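Local coordinates for protein thiamine-monophosphate kinase (Aquifex aeolicus, PDB 1VQV) that catalyses the ATP-dependent, magnesium-requiring phosphorylation of thiamine monophosphate to thiamine diphosphate, the active form of vitamin B1, and works as a homodimer, at residues Ile84-Pro89 / Glu98-Gly103; Phe51-Ile56 / Ser123-Ile128. One frame throughout, in Å; residues are numbered along the deposited sequence.

Overall arrangement
Both contacts lie in the AIR synthase-related N-terminal region; each joins a strand of one sheet, or the approach to one, to a helix or loop. Strands 77-88 and 127-136 are antiparallel neighbours there. Their centres are 9 Å apart, and contact 1 is nested within the loop that contact 2 closes. Two probable hydrogen bonds link them, Asn87 N to Gly127 O at 2.9 Å and Leu88 O to Ser123 N at 3.0 Å. Phe100 CE1 packs on Ile128 CD1. Contact 1 contains Tyr101, an ATP-binding residue, and the Ile84 side chain is about 6 Å from Gly118 of the same site. His50, which binds the substrate, precedes Phe51 of contact 2, their side chains about 4 Å apart.

Contact 1 of 2, residues Ile84-Pro89 / Glu98-Gly103; sequences ISLNLP and ERFYIG
Leu86 of the strand points its forked end at two aromatic rings of helix 98-103. Its CD1 methyl fits between them, nearest the tyrosine at 3.6 Å from Tyr101 CE2, and still 4.1 Å from Phe100 CE2. CD2 meets only the phenylalanine ring, 4.1 Å from Phe100 CZ. The approach is oblique for CD1 on the tyrosine and for CD2 on the phenylalanine. The tyrosine comes from the opposite direction, so that its hydroxyl end meets the leucine fork.

Ile84, two residues earlier on the same side of the strand, uses a single branch. Its CG2 methyl, which runs along the strand toward Leu86, sits at the edge of the Phe100 ring, 4.3 Å from CE2, and also 4.0 Å from Tyr101 OH.

The two rings differ in how they leave the helix. Phe100 has CG anti to its backbone N (chi1 167°), whereas Tyr101 has CG beside the N (chi1 -80°). The adjacent rings meet edge to face, Phe100 CD2 standing 3.7 Å above the Tyr101 plane, over its centre. Ile128 of strand 127-136 packs on Leu86 and Phe100, Val130 on Ile84, and Ile15 of the second subunit on Tyr101.

Ser85, between Ile84 and Leu86, points away from the helix, and its OG makes a weak hydrogen bond with Asn119 OD1. The segment axes run nearly antiparallel, at 157° and 12.4 Å apart. This is the strand-helix packing of a beta-alpha-beta unit, strand 77-88, helix 94-111 and strand 114-122, in the PurM-like N-terminal domain, where the helix brings Tyr101 to the ATP site.

Contact 2 of 2, residues Phe51-Ile56 / Ser123-Ile128; sequences FLRSYI and SEKIGI
Lys125 meets Arg53 through its aliphatic chain, CD lying at the edge of the guanidinium, 3.9 Å from Arg53 NH2. The two side chains cross at about a right angle, and the ammonium stays apart, with NZ 5.6 Å from that same NH2. The arginine's stronger polar partner is Glu47, which forms a salt bridge with NH2 and also accepts a hydrogen bond from Ile126 N through OE1.

Ile126 then touches both Arg53 and Phe51, with different branches. Its CD1 lies over one face of the guanidinium, 3.8 Å from Arg53 NE, while CG2 reaches the edge of the Phe51 ring in its plane, 3.7 Å from CZ. Here the irregular segment 123-126 passes into strand 127-136 of the PurM-like sheet, and the partner is the loop before helix 57-73, shaped by a type I turn from Leu52 to Tyr55 (Tyr55 N to Leu52 O, 3.0 Å).

Past Gly127, whose backbone pairs with Asn87, the chain presents Ile128. Its CD1 reaches obliquely to the same ring, 4.0 Å from Phe51 CE2, the two side chains crossing nearly perpendicularly. Val60 of helix 57-73 packs against both Phe51 and Ile128.

Contact 1 of 2, residues Ile84-Pro89 / Glu98-Gly103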
loop_
_atom_site.group_PDB
_atom_site.type_symbol
_atom_site.label_atom_id
_atom_site.label_comp_id
_atom_site.label_asym_id
_atom_site.label_seq_id
_atom_site.Cartn_x
_atom_site.Cartn_y
_atom_site.Cartn_z
ATOM N N ILE B 84 1.899 -5.239 4.201
ATOM C CA ILE B 84 0.815 -4.854 5.086
ATOM C C ILE B 84 1.164 -3.693 5.996
ATOM O O ILE B 84 2.054 -3.782 6.839
ATOM C CB ILE B 84 0.355 -6.043 5.938
ATOM C CG1 ILE B 84 -0.199 -7.130 5.016
ATOM C CG2 ILE B 84 -0.685 -5.585 6.950
ATOM C CD1 ILE B 84 -0.762 -8.315 5.723
ATOM N N SER B 85 0.425 -2.607 5.814
ATOM C CA SER B 85 0.617 -1.389 6.574
ATOM C C SER B 85 -0.495 -1.249 7.620
ATOM O O SER B 85 -1.684 -1.306 7.297
ATOM C CB SER B 85 0.622 -0.200 5.603
ATOM O OG SER B 85 0.987 1.009 6.235
ATOM N N LEU B 86 -0.108 -1.073 8.880
ATOM C CA LEU B 86 -1.096 -0.946 9.941
ATOM C C LEU B 86 -1.081 0.374 10.691
ATOM O O LEU B 86 -0.027 0.853 11.105
ATOM C CB LEU B 86 -0.935 -2.083 10.954
ATOM C CG LEU B 86 -1.272 -3.502 10.503
ATOM C CD1 LEU B 86 -1.141 -4.421 11.693
ATOM C CD2 LEU B 86 -2.699 -3.561 9.944
ATOM N N ASN B 87 -2.270 0.954 10.840
ATOM C CA ASN B 87 -2.480 2.190 11.589
ATOM C C ASN B 87 -3.155 1.690 12.865
ATOM O O ASN B 87 -4.335 1.352 12.848
ATOM C CB ASN B 87 -3.448 3.123 10.859
ATOM C CG ASN B 87 -2.818 3.834 9.685
ATOM O OD1 ASN B 87 -3.473 4.641 9.025
ATOM N ND2 ASN B 87 -1.545 3.551 9.414
ATOM N N LEU B 88 -2.420 1.644 13.967
ATOM C CA LEU B 88 -2.981 1.132 15.209
ATOM C C LEU B 88 -3.017 2.120 16.368
ATOM O O LEU B 88 -2.088 2.900 16.565
ATOM C CB LEU B 88 -2.190 -0.103 15.647
ATOM C CG LEU B 88 -1.978 -1.169 14.571
ATOM C CD1 LEU B 88 -0.792 -2.070 14.918
ATOM C CD2 LEU B 88 -3.243 -1.960 14.420
ATOM N N PRO B 89 -4.106 2.105 17.152
ATOM C CA PRO B 89 -4.222 3.011 18.306
ATOM C C PRO B 89 -3.245 2.479 19.365
ATOM O O PRO B 89 -3.236 1.279 19.655
ATOM C CB PRO B 89 -5.681 2.840 18.735
ATOM C CG PRO B 89 -6.374 2.406 17.472
ATOM C CD PRO B 89 -5.393 1.442 16.870
ATOM N N GLU B 98 -1.621 -9.722 17.311
ATOM C CA GLU B 98 -1.133 -11.094 17.186
ATOM C C GLU B 98 -2.162 -11.993 16.484
ATOM O O GLU B 98 -1.803 -12.838 15.661
ATOM C CB GLU B 98 -0.808 -11.689 18.562
ATOM C CG GLU B 98 0.170 -12.862 18.469
ATOM C CD GLU B 98 0.308 -13.666 19.765
ATOM O OE1 GLU B 98 0.602 -13.061 20.830
ATOM O OE2 GLU B 98 0.134 -14.914 19.709
ATOM N N ARG B 99 -3.436 -11.813 16.821
ATOM C CA ARG B 99 -4.487 -12.612 16.220
ATOM C C ARG B 99 -4.739 -12.174 14.795
ATOM O O ARG B 99 -5.127 -12.977 13.949
ATOM C CB ARG B 99 -5.757 -12.524 17.059
ATOM C CG ARG B 99 -5.658 -13.365 18.319
ATOM C CD ARG B 99 -6.809 -13.137 19.279
ATOM N NE ARG B 99 -6.613 -13.913 20.504
ATOM C CZ ARG B 99 -7.259 -15.039 20.802
ATOM N NH1 ARG B 99 -8.163 -15.529 19.964
ATOM N NH2 ARG B 99 -6.993 -15.681 21.934
ATOM N N PHE B 100 -4.496 -10.899 14.527
ATOM C CA PHE B 100 -4.674 -10.358 13.193
ATOM C C PHE B 100 -3.677 -11.034 12.255
ATOM O O PHE B 100 -4.040 -11.504 11.171
ATOM C CB PHE B 100 -4.424 -8.846 13.190
ATOM C CG PHE B 100 -4.278 -8.268 11.815
ATOM C CD1 PHE B 100 -5.396 -7.940 11.066
ATOM C CD2 PHE B 100 -3.025 -8.137 11.239
ATOM C CE1 PHE B 100 -5.272 -7.494 9.756
ATOM C CE2 PHE B 100 -2.888 -7.694 9.933
ATOM C CZ PHE B 100 -4.014 -7.374 9.190
ATOM N N TYR B 101 -2.420 -11.081 12.677
ATOM C CA TYR B 101 -1.376 -11.687 11.863
ATOM C C TYR B 101 -1.444 -13.210 11.740
ATOM O O TYR B 101 -0.840 -13.791 10.835
ATOM C CB TYR B 101 -0.008 -11.233 12.368
ATOM C CG TYR B 101 0.343 -9.852 11.866
ATOM C CD1 TYR B 101 0.584 -9.638 10.513
ATOM C CD2 TYR B 101 0.389 -8.760 12.731
ATOM C CE1 TYR B 101 0.860 -8.376 10.029
ATOM C CE2 TYR B 101 0.663 -7.485 12.263
ATOM C CZ TYR B 101 0.904 -7.293 10.908
ATOM O OH TYR B 101 1.216 -6.024 10.436
ATOM N N ILE B 102 -2.195 -13.834 12.648
ATOM C CA ILE B 102 -2.424 -15.274 12.659
ATOM C C ILE B 102 -3.304 -15.526 11.448
ATOM O O ILE B 102 -3.017 -16.388 10.619
ATOM C CB ILE B 102 -3.196 -15.722 13.943
ATOM C CG1 ILE B 102 -2.269 -15.674 15.161
ATOM C CG2 ILE B 102 -3.783 -17.125 13.752
ATOM C CD1 ILE B 102 -2.941 -16.069 16.478
ATOM N N GLY B 103 -4.375 -14.745 11.354
ATOM C CA GLY B 103 -5.291 -14.863 10.241
ATOM C C GLY B 103 -4.610 -14.566 8.916
ATOM O O GLY B 103 -4.945 -15.159 7.895
#

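Contact 2 of 2, residues Phe51-Ile56 / Ser123-Ile128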
loop_
_atom_site.group_PDB
_atom_site.type_symbol
_atom_site.label_atom_id
_atom_site.label_comp_id
_atom_site.label_asym_id
_atom_site.label_seq_id
_atom_site.Cartn_x
_atom_site.Cartn_y
_atom_site.Cartn_z
ATOM N N PHE B 51 -15.234 -2.956 9.336
ATOM C CA PHE B 51 -15.338 -3.933 10.408
ATOM C C PHE B 51 -15.386 -3.216 11.750
ATOM O O PHE B 51 -15.171 -2.008 11.815
ATOM C CB PHE B 51 -14.126 -4.879 10.355
ATOM C CG PHE B 51 -12.817 -4.217 10.688
ATOM C CD1 PHE B 51 -12.396 -4.110 12.008
ATOM C CD2 PHE B 51 -12.012 -3.677 9.683
ATOM C CE1 PHE B 51 -11.199 -3.480 12.331
ATOM C CE2 PHE B 51 -10.809 -3.043 9.997
ATOM C CZ PHE B 51 -10.405 -2.945 11.327
ATOM N N LEU B 52 -15.660 -3.970 12.813
ATOM C CA LEU B 52 -15.719 -3.427 14.165
ATOM C C LEU B 52 -14.635 -4.081 14.984
ATOM O O LEU B 52 -14.246 -5.222 14.703
ATOM C CB LEU B 52 -17.060 -3.726 14.821
ATOM C CG LEU B 52 -18.278 -3.157 14.113
ATOM C CD1 LEU B 52 -19.519 -3.506 14.911
ATOM C CD2 LEU B 52 -18.133 -1.668 13.973
ATOM N N ARG B 53 -14.163 -3.379 16.011
ATOM C CA ARG B 53 -13.120 -3.932 16.859
ATOM C C ARG B 53 -13.597 -5.154 17.628
ATOM O O ARG B 53 -12.803 -5.841 18.269
ATOM C CB ARG B 53 -12.607 -2.887 17.846
ATOM C CG ARG B 53 -11.380 -3.384 18.596
ATOM C CD ARG B 53 -10.685 -2.289 19.370
ATOM N NE ARG B 53 -10.592 -1.045 18.604
ATOM C CZ ARG B 53 -9.879 0.014 18.987
ATOM N NH1 ARG B 53 -9.191 -0.028 20.126
ATOM N NH2 ARG B 53 -9.873 1.116 18.244
ATOM N N SER B 54 -14.892 -5.437 17.561
ATOM C CA SER B 54 -15.444 -6.581 18.277
ATOM C C SER B 54 -15.363 -7.848 17.438
ATOM O O SER B 54 -15.422 -8.957 17.976
ATOM C CB SER B 54 -16.904 -6.309 18.693
ATOM O OG SER B 54 -17.762 -6.129 17.579
ATOM N N TYR B 55 -15.242 -7.679 16.124
ATOM C CA TYR B 55 -15.138 -8.830 15.238
ATOM C C TYR B 55 -13.808 -9.467 15.565
ATOM O O TYR B 55 -12.831 -8.757 15.809
ATOM C CB TYR B 55 -15.111 -8.420 13.759
ATOM C CG TYR B 55 -16.336 -7.705 13.248
ATOM C CD1 TYR B 55 -17.463 -7.544 14.051
ATOM C CD2 TYR B 55 -16.357 -7.159 11.962
ATOM C CE1 TYR B 55 -18.575 -6.854 13.596
ATOM C CE2 TYR B 55 -17.470 -6.464 11.492
ATOM C CZ TYR B 55 -18.570 -6.312 12.319
ATOM O OH TYR B 55 -19.654 -5.579 11.905
ATOM N N ILE B 56 -13.771 -10.794 15.578
ATOM C CA ILE B 56 -12.537 -11.513 15.851
ATOM C C ILE B 56 -11.434 -11.014 14.914
ATOM O O ILE B 56 -11.597 -10.978 13.696
ATOM C CB ILE B 56 -12.721 -13.035 15.670
ATOM C CG1 ILE B 56 -13.343 -13.335 14.306
ATOM C CG2 ILE B 56 -13.589 -13.578 16.789
ATOM C CD1 ILE B 56 -13.385 -14.814 13.939
ATOM N N SER B 123 -2.352 5.679 15.470
ATOM C CA SER B 123 -3.557 6.212 14.868
ATOM C C SER B 123 -4.726 6.184 15.832
ATOM O O SER B 123 -4.843 5.296 16.679
ATOM C CB SER B 123 -3.908 5.393 13.624
ATOM O OG SER B 123 -3.839 6.184 12.444
ATOM N N GLU B 124 -5.619 7.146 15.699
ATOM C CA GLU B 124 -6.761 7.174 16.593
ATOM C C GLU B 124 -7.594 5.894 16.386
ATOM O O GLU B 124 -8.149 5.349 17.342
ATOM C CB GLU B 124 -7.585 8.444 16.331
ATOM C CG GLU B 124 -8.631 8.758 17.407
ATOM C CD GLU B 124 -8.030 9.217 18.744
ATOM O OE1 GLU B 124 -7.603 10.398 18.852
ATOM O OE2 GLU B 124 -7.988 8.383 19.684
ATOM N N LYS B 125 -7.654 5.405 15.145
ATOM C CA LYS B 125 -8.419 4.185 14.824
ATOM C C LYS B 125 -7.650 3.150 13.954
ATOM O O LYS B 125 -6.653 3.477 13.289
ATOM C CB LYS B 125 -9.741 4.566 14.133
ATOM C CG LYS B 125 -10.819 5.121 15.063
ATOM C CD LYS B 125 -11.222 4.086 16.101
ATOM C CE LYS B 125 -12.333 4.579 17.030
ATOM N NZ LYS B 125 -13.608 4.870 16.312
ATOM N N ILE B 126 -8.118 1.903 13.961
ATOM C CA ILE B 126 -7.463 0.850 13.190
ATOM C C ILE B 126 -7.674 1.013 11.684
ATOM O O ILE B 126 -8.801 1.003 11.184
ATOM C CB ILE B 126 -7.947 -0.559 13.619
ATOM C CG1 ILE B 126 -7.660 -0.778 15.106
ATOM C CG2 ILE B 126 -7.229 -1.626 12.803
ATOM C CD1 ILE B 126 -8.308 -2.042 15.717
ATOM N N GLY B 127 -6.570 1.196 10.973
ATOM C CA GLY B 127 -6.622 1.341 9.535
ATOM C C GLY B 127 -5.736 0.253 8.965
ATOM O O GLY B 127 -4.559 0.185 9.305
ATOM N N ILE B 128 -6.301 -0.610 8.124
ATOM C CA ILE B 128 -5.537 -1.686 7.520
ATOM C C ILE B 128 -5.406 -1.406 6.034
ATOM O O ILE B 128 -6.401 -1.234 5.339
ATOM C CB ILE B 128 -6.210 -3.058 7.732
ATOM C CG1 ILE B 128 -6.466 -3.288 9.219
ATOM C CG2 ILE B 128 -5.300 -4.156 7.226
ATOM C CD1 ILE B 128 -7.112 -4.603 9.538
#